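Local coordinates for protein alpha-glucosidase (Pseudoalteromonas sp. K8, PDB 5HQA) that hydrolyses alpha-glucosides as a chloride-activated glycoside hydrolase of family 97, carrying calcium and magnesium ions, at residues 560-574 against 584-598. Sequence-based numbering, arbitrary orientation.
Sequences LDGAVGDFIVFARKE and DWYLGAVTDEQARTI. With MG (magnesium ion), chain F.
With CG of Trp585 opposite the carbonyl carbon (chi1 -77°) and that of Lys573 turned away from its own backbone N (chi1 -164°), the two side chains meet on one face of the sheet: the extended lysine runs over one indole face, CB lying 3.5 Å from the centroid of the six-membered ring of Trp585 in a CH-pi contact. Farther along, Lys573 CD passes 3.5 Å from Trp585 NE1. Asp606 takes both polar ends, as a salt-bridge partner of Lys573 NZ and as acceptor for the indole N-H. Replacing Trp585 by an alanine would probably leave the lysine methylenes without the flat surface they lie on and deprive Asp606 of the indole N-H.

Strands 567-574 and 585-591 pair antiparallel throughout, their hydrogen bonds including Phe570 N to Gly588 O at 2.8 Å. On the face bearing Trp585, Val569 CG2 meets Ala589 CB at 3.8 Å, and Ile598 CD1 comes within 3.5 Å of Phe567 CD2. Beyond the last pairs, Asp584 N donates to Glu574 OE2 from above the carboxylate plane, while one water bridges both acids and Tyr586 OH; Asp584 OD1 also forms a salt bridge with Arg657 of strand 653-660.

At the other end, Gly565 O, Asp566 OD1 and Asp592 OD2 bind magnesium, the last at 2.1 Å, and three waters complete six ligands. Arg596 grips Asp592 side-on, NH2 reaching OD2 at 3.0 Å and NE reaching OD1, while one guanidinium face stacks on the Asp566 carboxylate, planes 20° apart. This cation probably offsets some of the acidic charge around the metal. An Asx turn at Asp592 and a classic beta bulge, with Asp566 and Phe567 both facing Ala563, shape the loops of this site, a magnesium site at the open end of a beta hairpin in the antiparallel C-terminal sheet of the GH97 enzyme.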
loop_
_atom_site.group_PDB
_atom_site.type_symbol
_atom_site.label_atom_id
_atom_site.label_comp_id
_atom_site.label_asym_id
_atom_site.label_seq_id
_atom_site.Cartn_x
_atom_site.Cartn_y
_atom_site.Cartn_z
ATOM N N LEU A 560 -14.087 12.397 -0.561
ATOM C CA LEU A 560 -15.335 13.144 -0.428
ATOM C C LEU A 560 -16.555 12.238 -0.393
ATOM O O LEU A 560 -17.542 12.561 0.275
ATOM C CB LEU A 560 -15.486 14.126 -1.584
ATOM C CG LEU A 560 -14.423 15.215 -1.689
ATOM C CD1 LEU A 560 -14.622 16.017 -2.961
ATOM C CD2 LEU A 560 -14.506 16.110 -0.475
ATOM N N ASP A 561 -16.518 11.128 -1.117
ATOM C CA ASP A 561 -17.678 10.260 -1.255
ATOM C C ASP A 561 -17.188 8.945 -1.844
ATOM O O ASP A 561 -16.085 8.874 -2.396
ATOM C CB ASP A 561 -18.742 10.910 -2.145
ATOM C CG ASP A 561 -20.085 10.215 -2.060
ATOM O OD1 ASP A 561 -20.964 10.571 -2.874
ATOM O OD2 ASP A 561 -20.265 9.318 -1.194
ATOM N N GLY A 562 -17.997 7.905 -1.708
ATOM C CA GLY A 562 -17.614 6.625 -2.268
ATOM C C GLY A 562 -18.368 5.490 -1.625
ATOM O O GLY A 562 -19.061 5.650 -0.617
ATOM N N ALA A 563 -18.214 4.319 -2.234
ATOM C CA ALA A 563 -18.793 3.081 -1.729
ATOM C C ALA A 563 -17.907 1.947 -2.210
ATOM O O ALA A 563 -17.476 1.947 -3.368
ATOM C CB ALA A 563 -20.239 2.888 -2.218
ATOM N N VAL A 564 -17.629 0.986 -1.325
ATOM C CA VAL A 564 -16.640 -0.036 -1.650
ATOM C C VAL A 564 -17.075 -0.804 -2.888
ATOM O O VAL A 564 -18.206 -1.303 -2.967
ATOM C CB VAL A 564 -16.426 -0.991 -0.467
ATOM C CG1 VAL A 564 -15.299 -1.985 -0.812
ATOM C CG2 VAL A 564 -16.132 -0.214 0.812
ATOM N N GLY A 565 -16.171 -0.916 -3.861
ATOM C CA GLY A 565 -16.474 -1.668 -5.064
ATOM C C GLY A 565 -17.415 -0.978 -6.024
ATOM O O GLY A 565 -17.848 -1.602 -6.999
ATOM N N ASP A 566 -17.757 0.288 -5.772
ATOM C CA ASP A 566 -18.627 1.059 -6.651
ATOM C C ASP A 566 -17.978 2.344 -7.136
ATOM O O ASP A 566 -17.910 2.566 -8.350
ATOM C CB ASP A 566 -19.958 1.380 -5.951
ATOM C CG ASP A 566 -20.838 0.156 -5.777
ATOM O OD1 ASP A 566 -20.552 -0.894 -6.411
ATOM O OD2 ASP A 566 -21.823 0.246 -5.009
ATOM N N PHE A 567 -17.500 3.207 -6.238
ATOM C CA PHE A 567 -16.883 4.453 -6.697
ATOM C C PHE A 567 -16.130 5.109 -5.553
ATOM O O PHE A 567 -16.324 4.769 -4.384
ATOM C CB PHE A 567 -17.920 5.437 -7.263
ATOM C CG PHE A 567 -18.780 6.105 -6.216
ATOM C CD1 PHE A 567 -19.848 5.425 -5.629
ATOM C CD2 PHE A 567 -18.542 7.428 -5.839
ATOM C CE1 PHE A 567 -20.660 6.047 -4.671
ATOM C CE2 PHE A 567 -19.343 8.059 -4.888
ATOM C CZ PHE A 567 -20.404 7.367 -4.299
ATOM N N ILE A 568 -15.278 6.073 -5.908
ATOM C CA ILE A 568 -14.614 6.918 -4.918
ATOM C C ILE A 568 -14.298 8.261 -5.567
ATOM O O ILE A 568 -14.009 8.336 -6.766
ATOM C CB ILE A 568 -13.334 6.260 -4.334
ATOM C CG1 ILE A 568 -12.674 7.207 -3.319
ATOM C CG2 ILE A 568 -12.368 5.887 -5.441
ATOM C CD1 ILE A 568 -12.184 6.574 -2.076
ATOM N N VAL A 569 -14.376 9.326 -4.763
ATOM C CA VAL A 569 -14.026 10.687 -5.164
ATOM C C VAL A 569 -13.022 11.230 -4.157
ATOM O O VAL A 569 -13.313 11.282 -2.955
ATOM C CB VAL A 569 -15.255 11.609 -5.223
ATOM C CG1 VAL A 569 -14.848 12.994 -5.738
ATOM C CG2 VAL A 569 -16.342 10.996 -6.096
ATOM N N PHE A 570 -11.852 11.655 -4.643
ATOM C CA PHE A 570 -10.806 12.246 -3.815
ATOM C C PHE A 570 -10.594 13.692 -4.222
ATOM O O PHE A 570 -10.597 14.009 -5.413
ATOM C CB PHE A 570 -9.475 11.509 -3.984
ATOM C CG PHE A 570 -9.074 10.661 -2.810
ATOM C CD1 PHE A 570 -8.549 11.243 -1.666
ATOM C CD2 PHE A 570 -9.164 9.278 -2.878
ATOM C CE1 PHE A 570 -8.149 10.455 -0.582
ATOM C CE2 PHE A 570 -8.762 8.488 -1.808
ATOM C CZ PHE A 570 -8.250 9.081 -0.666
ATOM N N ALA A 571 -10.412 14.567 -3.232
ATOM C CA ALA A 571 -9.880 15.907 -3.444
ATOM C C ALA A 571 -8.598 16.046 -2.629
ATOM O O ALA A 571 -8.557 15.645 -1.458
ATOM C CB ALA A 571 -10.899 16.977 -3.042
ATOM N N ARG A 572 -7.544 16.589 -3.246
ATOM C CA ARG A 572 -6.267 16.754 -2.559
ATOM C C ARG A 572 -5.664 18.110 -2.901
ATOM O O ARG A 572 -5.764 18.575 -4.041
ATOM C CB ARG A 572 -5.267 15.642 -2.926
ATOM C CG ARG A 572 -5.794 14.224 -2.795
ATOM C CD ARG A 572 -4.689 13.230 -3.106
ATOM N NE ARG A 572 -5.176 11.869 -3.341
ATOM C CZ ARG A 572 -5.097 10.872 -2.462
ATOM N NH1 ARG A 572 -4.564 11.076 -1.260
ATOM N NH2 ARG A 572 -5.547 9.661 -2.788
ATOM N N LYS A 573 -5.028 18.732 -1.915
ATOM C CA LYS A 573 -4.384 20.027 -2.094
ATOM C C LYS A 573 -2.879 19.824 -2.172
ATOM O O LYS A 573 -2.297 19.165 -1.307
ATOM C CB LYS A 573 -4.729 20.983 -0.947
ATOM C CG LYS A 573 -4.409 22.435 -1.273
ATOM C CD LYS A 573 -4.707 23.368 -0.088
ATOM C CE LYS A 573 -4.477 24.823 -0.486
ATOM N NZ LYS A 573 -4.740 25.767 0.636
ATOM N N GLU A 574 -2.251 20.394 -3.201
ATOM C CA GLU A 574 -0.841 20.128 -3.437
ATOM C C GLU A 574 0.010 20.693 -2.310
ATOM O O GLU A 574 -0.293 21.746 -1.744
ATOM C CB GLU A 574 -0.401 20.729 -4.767
ATOM C CG GLU A 574 -0.387 22.225 -4.756
ATOM C CD GLU A 574 -0.158 22.813 -6.129
ATOM O OE1 GLU A 574 -0.093 22.028 -7.105
ATOM O OE2 GLU A 574 -0.057 24.053 -6.226
ATOM N N ASP A 584 -2.950 24.952 -5.563
ATOM C CA ASP A 584 -3.894 24.224 -6.404
ATOM C C ASP A 584 -4.487 23.019 -5.679
ATOM O O ASP A 584 -3.807 22.337 -4.903
ATOM C CB ASP A 584 -3.224 23.747 -7.691
ATOM C CG ASP A 584 -2.918 24.873 -8.641
ATOM O OD1 ASP A 584 -2.436 24.572 -9.756
ATOM O OD2 ASP A 584 -3.159 26.052 -8.281
ATOM N N TRP A 585 -5.764 22.760 -5.953
ATOM C CA TRP A 585 -6.448 21.533 -5.569
ATOM C C TRP A 585 -6.600 20.633 -6.786
ATOM O O TRP A 585 -6.613 21.093 -7.930
ATOM C CB TRP A 585 -7.833 21.822 -4.989
ATOM C CG TRP A 585 -7.843 22.325 -3.581
ATOM C CD1 TRP A 585 -7.708 23.621 -3.162
ATOM C CD2 TRP A 585 -8.043 21.539 -2.404
ATOM N NE1 TRP A 585 -7.800 23.687 -1.789
ATOM C CE2 TRP A 585 -8.005 22.422 -1.301
ATOM C CE3 TRP A 585 -8.246 20.170 -2.173
ATOM C CZ2 TRP A 585 -8.157 21.981 0.012
ATOM C CZ3 TRP A 585 -8.391 19.732 -0.864
ATOM C CH2 TRP A 585 -8.347 20.639 0.210
ATOM N N TYR A 586 -6.732 19.338 -6.523
ATOM C CA TYR A 586 -6.947 18.347 -7.565
ATOM C C TYR A 586 -8.065 17.412 -7.137
ATOM O O TYR A 586 -8.259 17.170 -5.947
ATOM C CB TYR A 586 -5.673 17.548 -7.837
ATOM C CG TYR A 586 -4.661 18.334 -8.630
ATOM C CD1 TYR A 586 -3.878 19.315 -8.023
ATOM C CD2 TYR A 586 -4.504 18.108 -9.992
ATOM C CE1 TYR A 586 -2.961 20.053 -8.761
ATOM C CE2 TYR A 586 -3.589 18.828 -10.732
ATOM C CZ TYR A 586 -2.825 19.797 -10.115
ATOM O OH TYR A 586 -1.917 20.505 -10.860
ATOM N N LEU A 587 -8.803 16.889 -8.110
ATOM C CA LEU A 587 -9.850 15.924 -7.818
ATOM C C LEU A 587 -9.726 14.740 -8.766
ATOM O O LEU A 587 -9.419 14.909 -9.952
ATOM C CB LEU A 587 -11.248 16.565 -7.934
ATOM C CG LEU A 587 -12.462 15.662 -7.691
ATOM C CD1 LEU A 587 -13.598 16.454 -7.063
ATOM C CD2 LEU A 587 -12.929 14.990 -8.987
ATOM N N GLY A 588 -9.969 13.545 -8.245
ATOM C CA GLY A 588 -10.093 12.383 -9.099
ATOM C C GLY A 588 -11.290 11.564 -8.662
ATOM O O GLY A 588 -11.550 11.425 -7.460
ATOM N N ALA A 589 -12.046 11.036 -9.622
ATOM C CA ALA A 589 -13.171 10.161 -9.321
ATOM C C ALA A 589 -13.155 8.995 -10.299
ATOM O O ALA A 589 -12.822 9.176 -11.472
ATOM C CB ALA A 589 -14.506 10.914 -9.411
ATOM N N VAL A 590 -13.487 7.795 -9.814
ATOM C CA VAL A 590 -13.636 6.633 -10.686
ATOM C C VAL A 590 -14.882 5.863 -10.273
ATOM O O VAL A 590 -15.349 5.947 -9.134
ATOM C CB VAL A 590 -12.412 5.684 -10.673
ATOM C CG1 VAL A 590 -11.148 6.413 -11.149
ATOM C CG2 VAL A 590 -12.222 5.068 -9.297
ATOM N N THR A 591 -15.417 5.103 -11.222
ATOM C CA THR A 591 -16.531 4.215 -10.948
ATOM C C THR A 591 -16.138 2.783 -11.310
ATOM O O THR A 591 -15.023 2.513 -11.766
ATOM C CB THR A 591 -17.778 4.661 -11.714
ATOM O OG1 THR A 591 -18.890 3.833 -11.344
ATOM C CG2 THR A 591 -17.530 4.565 -13.230
ATOM N N ASP A 592 -17.078 1.866 -11.093
ATOM C CA ASP A 592 -16.900 0.453 -11.418
ATOM C C ASP A 592 -17.484 0.164 -12.799
ATOM O O ASP A 592 -17.379 0.999 -13.701
ATOM C CB ASP A 592 -17.555 -0.423 -10.339
ATOM C CG ASP A 592 -19.048 -0.110 -10.145
ATOM O OD1 ASP A 592 -19.580 0.732 -10.900
ATOM O OD2 ASP A 592 -19.692 -0.714 -9.249
ATOM N N GLU A 593 -18.127 -0.995 -12.979
ATOM C CA GLU A 593 -18.675 -1.312 -14.296
ATOM C C GLU A 593 -19.891 -0.459 -14.655
ATOM O O GLU A 593 -20.306 -0.463 -15.823
ATOM C CB GLU A 593 -19.041 -2.802 -14.375
ATOM C CG GLU A 593 -20.304 -3.194 -13.584
ATOM C CD GLU A 593 -20.078 -3.267 -12.070
ATOM O OE1 GLU A 593 -18.907 -3.267 -11.621
ATOM O OE2 GLU A 593 -21.083 -3.322 -11.325
ATOM N N GLN A 594 -20.464 0.274 -13.701
ATOM C CA GLN A 594 -21.670 1.057 -13.939
ATOM C C GLN A 594 -21.327 2.518 -14.200
ATOM O O GLN A 594 -20.464 3.094 -13.527
ATOM C CB GLN A 594 -22.618 0.974 -12.738
ATOM C CG GLN A 594 -23.191 -0.408 -12.467
ATOM C CD GLN A 594 -24.299 -0.369 -11.428
ATOM O OE1 GLN A 594 -24.729 0.706 -10.996
ATOM N NE2 GLN A 594 -24.767 -1.544 -11.018
ATOM N N ALA A 595 -22.022 3.123 -15.166
ATOM C CA ALA A 595 -22.019 4.580 -15.269
ATOM C C ALA A 595 -22.687 5.167 -14.029
ATOM O O ALA A 595 -23.680 4.630 -13.533
ATOM C CB ALA A 595 -22.749 5.031 -16.534
ATOM N N ARG A 596 -22.128 6.256 -13.509
ATOM C CA ARG A 596 -22.606 6.834 -12.255
ATOM C C ARG A 596 -22.595 8.350 -12.339
ATOM O O ARG A 596 -21.667 8.944 -12.893
ATOM C CB ARG A 596 -21.750 6.411 -11.040
ATOM C CG ARG A 596 -21.936 4.971 -10.614
ATOM C CD ARG A 596 -21.120 4.559 -9.362
ATOM N NE ARG A 596 -21.116 3.098 -9.315
ATOM C CZ ARG A 596 -22.102 2.377 -8.801
ATOM N NH1 ARG A 596 -23.140 3.002 -8.249
ATOM N NH2 ARG A 596 -22.059 1.041 -8.824
ATOM N N THR A 597 -23.625 8.968 -11.765
ATOM C CA THR A 597 -23.693 10.410 -11.573
ATOM C C THR A 597 -23.441 10.713 -10.104
ATOM O O THR A 597 -24.084 10.124 -9.232
ATOM C CB THR A 597 -25.058 10.951 -12.000
ATOM O OG1 THR A 597 -25.246 10.700 -13.396
ATOM C CG2 THR A 597 -25.156 12.446 -11.741
ATOM N N ILE A 598 -22.499 11.612 -9.828
ATOM C CA ILE A 598 -22.124 11.946 -8.459
ATOM C C ILE A 598 -22.178 13.460 -8.293
ATOM O O ILE A 598 -21.508 14.191 -9.032
ATOM C CB ILE A 598 -20.723 11.430 -8.104
ATOM C CG1 ILE A 598 -20.585 9.959 -8.487
ATOM C CG2 ILE A 598 -20.455 11.630 -6.614
ATOM C CD1 ILE A 598 -19.152 9.520 -8.572
HETATM MG MG MG F . -19.641 -2.179 -7.759
HETATM O O HOH W 1 -23.652 -0.952 -7.792
HETATM O O HOH W 2 -0.641 22.539 -9.740
HETATM O O HOH W 3 -18.796 -3.605 -8.931
HETATM O O HOH W 4 -21.480 -2.737 -8.574
HETATM O O HOH W 5 -19.829 -3.631 -6.284
#